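Local coordinates for large adhesion protein (Lap) involved in biofilm formation (Marinobacter hydrocarbonoclasticus, PDB 6XI3) that probably extends a bacterial adhesin from the cell surface towards its target through tandem Ig-like beta-sandwich domains with calcium ions at their junctions, at residues A[35-40]-A[118-123]; A[61-66]-A[98-103]; A[69-74]-A[90-95]; A[147-152]-A[203-208]. All coordinates share one frame; numbering follows the deposited sequence.

Contact 1 of 4, residues A[35-40]-A[118-123]; sequences DTVDNT and GALDAT. With CA (calcium ion), chain E.
The carboxamide of N39 presents one face to D121: the carbonyl oxygen D121 O sits 3.2 Å from N39 CG, almost directly over it, and the amide D121 N comes in above the same face. The N-H of D121 meets N39 OD1 at 2.7 Å in a nearly straight bond, but from 48° out of the carbonyl plane. At the edges of the amide, L120 CD1 touches N39 OD1, while N39 ND2 donates to a water that in turn donates to A119 O. An asparagine suits this corner because one small flat group can accept from one backbone amide and, through water, reach a neighbouring carbonyl.

Strands 29-38 and 111-120 are outermost strands of the two sheets of an Ig-like beta-sandwich, so this contact joins the sheets along a side of the domain. V37 supplies the apolar part. With CG1 anti to the backbone N (chi1 173°), it lays that methyl 3.6 Å from A119 O and 3.9 Å from L120 CD1, the two side chains crossing at about a right angle. Beyond, A122 CB packs on N39 O, and a second water donates to both N39 O and A122 O. The carboxylate of D121 turns away from N39 and binds calcium through OD1 alone, at 2.3 Å; the carbonyl T123 O binds the same ion, whose other protein ligands are D95, D149 and N205.

Contact 2 of 4, residues A[61-66]-A[98-103]; sequences ITITDS and LTVEAS
T62 pairs with E101, and T64 with T99, as the hydrogen-bonded pairs of two antiparallel strands, each pair making two backbone bonds. E101 N to T62 O is the shortest at 2.8 Å, and all four are close to straight. Between and beside them, I61 with A102 and I63 with V100 are non-hydrogen-bonded pairs, where CA-H groups approach carbonyl oxygens; I61 CA lies 3.2 Å from E101 O.

The two faces differ sharply. On that of I61, I63, V100 and A102 the side chains are buried and wholly apolar. I61 CG2 meets V100 CG1 at 4.2 Å, and I63 CG2 reaches both V100 CG2 and, at 4.3 Å, L98 CD2. Branched isoleucine and valine suit extended backbone and fill this interior, while the single methyl of A102 packs against L30 and V32. The other face, carrying threonines and a glutamate, is wetter. A water is hydrogen-bonded to T62 OG1 and T64 OG1 and donates to T99 O; another joins T99 OG1 to T64 O. T62 OG1 stands between its backbone N and carbonyl carbon (chi1 64°), which brings it to 3.4 Å from E101 CB, whereas the chain of E101 bends at chi2 and carries its carboxylate away.

These are the central strands of a four-stranded sheet in the Ig-like sandwich: strand 70-76 flanks 58-64, strand 111-120 flanks 96-105, and strand 29-38 of the facing sheet packs against L98, V100 and A102.

Contact 3 of 4, residues A[69-74]-A[90-95]; sequences NIVNAI and ISSLVD. With CA (calcium ion), chain E.
V71 and L93 join an edge strand of the Ig-like sandwich, 70-76, to the loop that crosses from strand 82-89 in one sheet to strand 96-105 in the other. That loop begins with a type I beta turn, I90 to L93, closed by the bond from L93 N to I90 O.

Van der Waals contact dominates. L93 CD2 rests 4.0 Å from V71 CG2, the side chains crossing at about a right angle, and the same methyl touches N69 CB at 3.9 Å and N69 O. A leucine suits this spot, long enough to reach back to the strand while I63 and L120 cover it from within. V94 CG1 touches, at 4.2 Å, the amide nitrogen N69 ND2, whose hydrogen bond goes to D65 OD2.

No direct hydrogen bond crosses; water replaces it, donating to I70 O at 2.7 Å and hydrogen-bonded to S92 OG. With OG set between its backbone N and carbonyl carbon (chi1 66°), S92 brings the hydroxyl over V71 CG2, 3.3 Å away.

Metal binding comes last, just before strand 96-105. D95 OD1 accepts from A122 N, while OD2 binds the calcium ion at 2.3 Å and probably also accepts from T123 N.

Contact 4 of 4, residues A[147-152]-A[203-208]; sequences TTDVAP and DRNGNA. With CA (calcium ion), chain E.
R204 stretches alongside D149 and ends with its guanidinium face against the V150–A151 peptide. Its CB lies 3.7 Å from D149 OD1; CG sits 3.4 Å from the carbonyl D149 O, and CD returns to D149 OD1 at 3.5 Å. Extended from CG to NE (chi2 -175°), the chain carries NE and CZ alongside A151 CA and CB. At the tip NH1 donates to D149 OD1 at 3.1 Å, a salt bridge in which the oxygen lies at the edge of the guanidinium, almost in its plane, and is met on its anti side. NH2 reaches P152 CD at 3.6 Å, while V150 O and A151 N lie over one face. Arginine suits the place: long, with a flat end that donates in its plane and packs by its face.

D149 thus divides its carboxylate: OD1 takes R204, and OD2 binds calcium at 2.1 Å beside N205 OD1, another ligand. The backbone carbonyl D149 O also accepts from R204 N. D203 supports the loop from the second shell: OD1 accepts from N205 N, an Asx turn, and from N207 N on the opposite face, while a calcium-bound water donates to OD2.

The 203-208 turn links strands 193-202 and 208-217, and D149 follows strand 140-148, so both sheets of this domain contribute ligands; L120 O of the preceding domain receives N205 ND2, and V94 packs against R204.

In the fold
Contacts 1, 3 and 4 converge on one calcium ion at the junction of the first two domains: D121 and T123 come from contact 1, D95 from contact 3, D149 and N205 from contact 4, and one bound water completes the six atoms. The centres of contacts 1 and 3 are 12 Å apart. D95 OD2 and D149 OD2, 3.1 Å apart, would probably repel each other without the ion, consistent with calcium holding the domains in an extended line. Contact 2 lies farther into the first domain, in its four-stranded sheet, the side chain of L98 about 11 Å from the ion; S66 OG bonds D95 O, and G118 O accepts from L98 N, tying contact 2 to contacts 3 and 1.

Contact 1 of 4, residues A[35-40]-A[118-123]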
# COMPACT_ATOMS: atom_id res chain seq x y z
N ASP A 35 29.22 40.15 33.03
CA ASP A 35 30.47 39.39 33.23
C ASP A 35 30.20 37.90 33.12
O ASP A 35 31.04 37.21 32.54
CB ASP A 35 31.09 39.72 34.56
CG ASP A 35 31.42 41.20 34.61
OD1 ASP A 35 31.91 41.71 33.59
OD2 ASP A 35 31.17 41.80 35.64
N THR A 36 29.10 37.42 33.66
CA THR A 36 28.79 35.97 33.59
C THR A 36 27.28 35.79 33.57
O THR A 36 26.56 36.54 34.23
CB THR A 36 29.40 35.14 34.73
OG1 THR A 36 28.57 35.25 35.89
CG2 THR A 36 30.80 35.50 35.14
N VAL A 37 26.83 34.81 32.80
CA VAL A 37 25.47 34.26 32.88
C VAL A 37 25.66 32.81 33.30
O VAL A 37 26.38 32.07 32.55
CB VAL A 37 24.73 34.35 31.54
CG1 VAL A 37 23.39 33.63 31.59
CG2 VAL A 37 24.57 35.78 31.10
N ASP A 38 25.11 32.47 34.46
CA ASP A 38 25.11 31.09 34.98
C ASP A 38 23.78 30.44 34.61
O ASP A 38 22.80 30.65 35.33
CB ASP A 38 25.42 31.10 36.48
CG ASP A 38 25.60 29.72 37.09
OD1 ASP A 38 25.02 28.74 36.54
OD2 ASP A 38 26.24 29.65 38.15
N ASN A 39 23.79 29.64 33.55
CA ASN A 39 22.63 28.89 33.00
C ASN A 39 22.04 27.92 34.03
O ASN A 39 20.79 27.76 34.01
CB ASN A 39 23.03 28.22 31.68
CG ASN A 39 23.19 29.23 30.58
OD1 ASN A 39 22.34 30.10 30.40
ND2 ASN A 39 24.26 29.13 29.82
N THR A 40 22.84 27.33 34.91
CA THR A 40 22.36 26.35 35.93
C THR A 40 21.69 27.08 37.09
O THR A 40 20.55 26.75 37.41
CB THR A 40 23.48 25.40 36.40
OG1 THR A 40 24.09 24.94 35.20
CG2 THR A 40 22.99 24.22 37.22
N GLY A 118 24.22 39.51 26.33
CA GLY A 118 24.67 38.13 26.55
C GLY A 118 23.57 37.20 26.09
O GLY A 118 22.58 37.70 25.49
N ALA A 119 23.72 35.92 26.35
CA ALA A 119 22.72 34.90 25.95
C ALA A 119 22.38 34.06 27.19
O ALA A 119 23.28 33.84 28.02
CB ALA A 119 23.31 34.09 24.82
N LEU A 120 21.11 33.66 27.32
CA LEU A 120 20.61 32.77 28.39
C LEU A 120 20.17 31.44 27.74
O LEU A 120 19.42 31.50 26.74
CB LEU A 120 19.42 33.44 29.07
CG LEU A 120 18.74 32.66 30.19
CD1 LEU A 120 19.69 32.33 31.33
CD2 LEU A 120 17.55 33.44 30.74
N ASP A 121 20.61 30.32 28.31
CA ASP A 121 20.22 28.96 27.86
C ASP A 121 20.13 28.06 29.09
O ASP A 121 21.03 27.26 29.33
CB ASP A 121 21.16 28.43 26.78
CG ASP A 121 20.67 27.13 26.15
OD1 ASP A 121 19.50 26.71 26.38
OD2 ASP A 121 21.44 26.58 25.40
N ALA A 122 19.11 28.33 29.89
CA ALA A 122 18.78 27.65 31.14
C ALA A 122 17.85 26.48 30.84
O ALA A 122 17.72 25.67 31.74
CB ALA A 122 18.12 28.61 32.10
N THR A 123 17.20 26.43 29.67
CA THR A 123 16.19 25.36 29.36
C THR A 123 16.55 24.65 28.05
O THR A 123 16.74 25.33 27.02
CB THR A 123 14.77 25.94 29.36
OG1 THR A 123 14.56 26.64 30.58
CG2 THR A 123 13.69 24.88 29.25
CA CA E . 17.37 26.99 25.61
O HOH W 1 24.49 31.43 28.33
O HOH W 2 19.12 25.92 34.21
O HOH W 3 17.80 25.38 23.90

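Contact 2 of 4, residues A[61-66]-A[98-103]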
# COMPACT_ATOMS: atom_id res chain seq x y z
N ILE A 61 19.45 49.37 36.83
CA ILE A 61 19.80 48.35 35.83
C ILE A 61 18.51 47.68 35.40
O ILE A 61 17.68 47.41 36.26
CB ILE A 61 20.80 47.36 36.43
CG1 ILE A 61 22.18 48.01 36.55
CG2 ILE A 61 20.86 46.10 35.60
CD1 ILE A 61 22.99 47.38 37.61
N THR A 62 18.37 47.45 34.11
CA THR A 62 17.32 46.53 33.59
C THR A 62 18.01 45.41 32.83
O THR A 62 19.06 45.63 32.16
CB THR A 62 16.26 47.26 32.77
OG1 THR A 62 16.99 47.74 31.64
CG2 THR A 62 15.57 48.37 33.53
N ILE A 63 17.45 44.22 32.97
CA ILE A 63 17.83 43.07 32.13
C ILE A 63 16.54 42.65 31.44
O ILE A 63 15.58 42.33 32.17
CB ILE A 63 18.44 41.93 32.94
CG1 ILE A 63 19.45 42.47 33.96
CG2 ILE A 63 19.04 40.92 31.97
CD1 ILE A 63 20.17 41.40 34.71
N THR A 64 16.52 42.74 30.11
CA THR A 64 15.35 42.45 29.26
C THR A 64 15.63 41.20 28.43
O THR A 64 16.70 41.10 27.80
CB THR A 64 15.03 43.65 28.35
OG1 THR A 64 14.93 44.77 29.22
CG2 THR A 64 13.76 43.48 27.55
N ASP A 65 14.66 40.30 28.37
CA ASP A 65 14.85 39.04 27.61
C ASP A 65 14.18 39.15 26.23
O ASP A 65 13.60 40.21 25.90
CB ASP A 65 14.35 37.88 28.48
CG ASP A 65 12.85 37.82 28.59
OD1 ASP A 65 12.17 38.57 27.84
OD2 ASP A 65 12.35 36.98 29.40
N SER A 66 14.25 38.05 25.46
CA SER A 66 13.75 37.91 24.08
C SER A 66 12.22 38.07 24.01
O SER A 66 11.72 38.20 22.91
CB SER A 66 14.18 36.56 23.51
OG SER A 66 13.71 35.50 24.32
N LEU A 98 19.90 38.52 26.10
CA LEU A 98 19.69 39.39 27.28
C LEU A 98 20.26 40.75 26.91
O LEU A 98 21.42 40.76 26.44
CB LEU A 98 20.45 38.85 28.49
CG LEU A 98 20.02 37.47 28.96
CD1 LEU A 98 20.94 36.97 30.07
CD2 LEU A 98 18.57 37.51 29.42
N THR A 99 19.50 41.81 27.12
CA THR A 99 20.02 43.20 27.04
C THR A 99 20.01 43.83 28.42
O THR A 99 18.95 43.88 29.09
CB THR A 99 19.22 44.09 26.07
OG1 THR A 99 19.09 43.33 24.87
CG2 THR A 99 19.90 45.42 25.78
N VAL A 100 21.19 44.24 28.84
CA VAL A 100 21.43 44.95 30.11
C VAL A 100 21.43 46.44 29.76
O VAL A 100 22.13 46.80 28.79
CB VAL A 100 22.74 44.49 30.75
CG1 VAL A 100 23.00 45.22 32.05
CG2 VAL A 100 22.78 42.99 30.95
N GLU A 101 20.63 47.24 30.46
CA GLU A 101 20.68 48.73 30.33
C GLU A 101 21.07 49.28 31.70
O GLU A 101 20.44 48.88 32.69
CB GLU A 101 19.35 49.35 29.88
CG GLU A 101 18.91 49.02 28.45
CD GLU A 101 19.78 49.56 27.30
OE1 GLU A 101 20.50 50.60 27.50
OE2 GLU A 101 19.74 48.92 26.21
N ALA A 102 22.11 50.11 31.77
CA ALA A 102 22.47 50.80 33.02
C ALA A 102 22.19 52.29 32.84
O ALA A 102 22.38 52.79 31.72
CB ALA A 102 23.90 50.54 33.35
N SER A 103 21.77 52.97 33.89
CA SER A 103 21.54 54.44 33.84
C SER A 103 21.95 55.06 35.17
O SER A 103 21.81 54.44 36.24
CB SER A 103 20.13 54.77 33.46
OG SER A 103 19.22 54.43 34.49
O HOH W 4 17.17 46.04 29.56
O HOH W 5 17.32 41.12 24.88

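Contact 3 of 4, residues A[69-74]-A[90-95]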
# COMPACT_ATOMS: atom_id res chain seq x y z
N ASN A 69 10.24 40.43 28.97
CA ASN A 69 10.25 40.36 30.45
C ASN A 69 11.43 41.19 30.97
O ASN A 69 12.47 41.20 30.32
CB ASN A 69 10.32 38.92 30.95
CG ASN A 69 9.23 38.07 30.33
OD1 ASN A 69 8.06 38.36 30.54
ND2 ASN A 69 9.62 37.06 29.58
N ILE A 70 11.27 41.86 32.10
CA ILE A 70 12.32 42.77 32.63
C ILE A 70 12.69 42.32 34.03
O ILE A 70 11.79 42.08 34.87
CB ILE A 70 11.87 44.25 32.61
CG1 ILE A 70 11.67 44.77 31.18
CG2 ILE A 70 12.85 45.14 33.37
CD1 ILE A 70 10.78 46.03 31.07
N VAL A 71 13.98 42.29 34.31
CA VAL A 71 14.47 42.28 35.70
C VAL A 71 14.95 43.70 36.01
O VAL A 71 15.77 44.23 35.23
CB VAL A 71 15.56 41.21 35.92
CG1 VAL A 71 16.39 41.53 37.15
CG2 VAL A 71 14.95 39.82 36.03
N ASN A 72 14.53 44.24 37.15
CA ASN A 72 15.01 45.55 37.67
C ASN A 72 15.99 45.31 38.80
O ASN A 72 15.66 44.52 39.70
CB ASN A 72 13.84 46.40 38.16
CG ASN A 72 13.05 46.93 36.99
OD1 ASN A 72 13.53 47.76 36.23
ND2 ASN A 72 11.88 46.34 36.79
N ALA A 73 17.14 45.99 38.76
CA ALA A 73 18.17 45.94 39.81
C ALA A 73 18.76 47.34 40.04
O ALA A 73 18.48 48.27 39.27
CB ALA A 73 19.24 44.94 39.45
N ILE A 74 19.49 47.47 41.14
CA ILE A 74 20.12 48.75 41.54
C ILE A 74 21.44 48.41 42.22
O ILE A 74 21.50 47.43 43.03
CB ILE A 74 19.16 49.58 42.41
CG1 ILE A 74 19.60 51.04 42.56
CG2 ILE A 74 18.96 48.93 43.76
CD1 ILE A 74 18.46 51.94 43.00
N ILE A 90 17.85 35.80 37.36
CA ILE A 90 17.23 35.90 36.00
C ILE A 90 16.36 34.66 35.71
O ILE A 90 16.02 34.46 34.53
CB ILE A 90 18.29 36.17 34.94
CG1 ILE A 90 19.42 35.13 34.95
CG2 ILE A 90 18.84 37.59 35.15
CD1 ILE A 90 20.41 35.32 33.83
N SER A 91 15.87 34.00 36.75
CA SER A 91 14.95 32.84 36.62
C SER A 91 13.60 33.31 36.05
O SER A 91 12.93 32.48 35.46
CB SER A 91 14.77 32.10 37.91
OG SER A 91 14.10 32.92 38.85
N SER A 92 13.24 34.58 36.19
CA SER A 92 12.00 35.14 35.59
C SER A 92 12.17 35.29 34.07
O SER A 92 11.18 35.51 33.40
CB SER A 92 11.63 36.46 36.23
OG SER A 92 12.60 37.46 35.97
N LEU A 93 13.39 35.24 33.52
CA LEU A 93 13.59 35.56 32.10
C LEU A 93 13.55 34.26 31.30
O LEU A 93 13.85 33.18 31.87
CB LEU A 93 14.90 36.30 31.87
CG LEU A 93 15.04 37.60 32.68
CD1 LEU A 93 16.35 38.30 32.35
CD2 LEU A 93 13.86 38.52 32.42
N VAL A 94 13.21 34.38 30.02
CA VAL A 94 13.25 33.24 29.06
C VAL A 94 14.57 33.26 28.31
O VAL A 94 15.22 34.31 28.26
CB VAL A 94 12.04 33.25 28.11
CG1 VAL A 94 10.75 33.10 28.89
CG2 VAL A 94 12.00 34.46 27.18
N ASP A 95 14.92 32.12 27.72
CA ASP A 95 16.15 31.90 26.94
C ASP A 95 16.17 32.82 25.72
O ASP A 95 15.10 33.26 25.25
CB ASP A 95 16.31 30.42 26.56
CG ASP A 95 16.77 29.52 27.70
OD1 ASP A 95 16.91 30.02 28.85
OD2 ASP A 95 17.04 28.32 27.41
CA CA E . 17.37 26.99 25.61
O HOH W 6 11.19 39.55 35.52
O HOH W 3 17.80 25.38 23.90

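Contact 4 of 4, residues A[147-152]-A[203-208]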
# COMPACT_ATOMS: atom_id res chain seq x y z
N THR A 147 6.06 21.18 23.71
CA THR A 147 7.39 21.74 23.43
C THR A 147 8.02 22.17 24.74
O THR A 147 7.28 22.40 25.69
CB THR A 147 7.31 22.90 22.43
OG1 THR A 147 6.58 23.97 23.03
CG2 THR A 147 6.65 22.48 21.13
N THR A 148 9.33 22.37 24.71
CA THR A 148 10.12 22.97 25.80
C THR A 148 11.02 24.04 25.17
O THR A 148 11.65 23.74 24.16
CB THR A 148 10.94 21.88 26.52
OG1 THR A 148 10.02 20.90 26.98
CG2 THR A 148 11.72 22.41 27.71
N ASP A 149 11.07 25.23 25.77
CA ASP A 149 11.88 26.37 25.27
C ASP A 149 11.50 26.79 23.85
O ASP A 149 12.36 27.31 23.14
CB ASP A 149 13.38 26.06 25.31
CG ASP A 149 14.18 27.37 25.40
OD1 ASP A 149 13.57 28.34 25.84
OD2 ASP A 149 15.36 27.39 24.97
N VAL A 150 10.26 26.60 23.44
CA VAL A 150 9.71 27.18 22.18
C VAL A 150 8.70 28.26 22.57
O VAL A 150 7.83 27.96 23.39
CB VAL A 150 9.05 26.10 21.31
CG1 VAL A 150 8.43 26.71 20.05
CG2 VAL A 150 10.03 25.00 20.99
N ALA A 151 8.83 29.46 22.01
CA ALA A 151 8.04 30.65 22.42
C ALA A 151 6.58 30.43 22.08
O ALA A 151 6.27 30.00 20.97
CB ALA A 151 8.55 31.91 21.74
N PRO A 152 5.64 30.75 22.98
CA PRO A 152 4.22 30.82 22.59
C PRO A 152 4.04 31.67 21.33
O PRO A 152 4.86 32.57 21.10
CB PRO A 152 3.56 31.42 23.84
CG PRO A 152 4.44 30.96 24.96
CD PRO A 152 5.85 31.04 24.40
N ASP A 203 13.66 26.42 19.00
CA ASP A 203 13.69 26.83 20.42
C ASP A 203 14.27 28.26 20.45
O ASP A 203 14.72 28.80 19.41
CB ASP A 203 14.39 25.79 21.29
CG ASP A 203 15.90 25.78 21.23
OD1 ASP A 203 16.48 26.73 20.64
OD2 ASP A 203 16.49 24.83 21.78
N ARG A 204 14.23 28.87 21.61
CA ARG A 204 14.56 30.31 21.73
C ARG A 204 16.06 30.52 21.57
O ARG A 204 16.48 31.67 21.50
CB ARG A 204 14.09 30.82 23.08
CG ARG A 204 12.59 30.73 23.32
CD ARG A 204 12.38 31.39 24.66
NE ARG A 204 11.00 31.58 25.02
CZ ARG A 204 10.28 30.78 25.78
NH1 ARG A 204 10.78 29.64 26.22
NH2 ARG A 204 9.03 31.08 26.03
N ASN A 205 16.87 29.45 21.55
CA ASN A 205 18.31 29.61 21.24
C ASN A 205 18.57 29.32 19.76
O ASN A 205 19.72 29.25 19.40
CB ASN A 205 19.19 28.78 22.18
CG ASN A 205 19.05 29.23 23.61
OD1 ASN A 205 18.24 28.66 24.34
ND2 ASN A 205 19.82 30.24 23.99
N GLY A 206 17.55 29.23 18.93
CA GLY A 206 17.73 29.06 17.47
C GLY A 206 18.01 27.62 17.06
O GLY A 206 18.51 27.45 15.94
N ASN A 207 17.70 26.63 17.90
CA ASN A 207 18.00 25.20 17.59
C ASN A 207 16.72 24.54 17.08
O ASN A 207 15.63 24.73 17.71
CB ASN A 207 18.53 24.41 18.79
CG ASN A 207 19.78 25.01 19.40
OD1 ASN A 207 19.72 25.56 20.49
ND2 ASN A 207 20.88 24.98 18.68
N ALA A 208 16.83 23.79 15.98
CA ALA A 208 15.70 23.00 15.44
C ALA A 208 15.35 21.93 16.48
O ALA A 208 16.28 21.28 16.97
CB ALA A 208 16.07 22.39 14.10
CA CA E . 17.37 26.99 25.61
O HOH W 3 17.80 25.38 23.90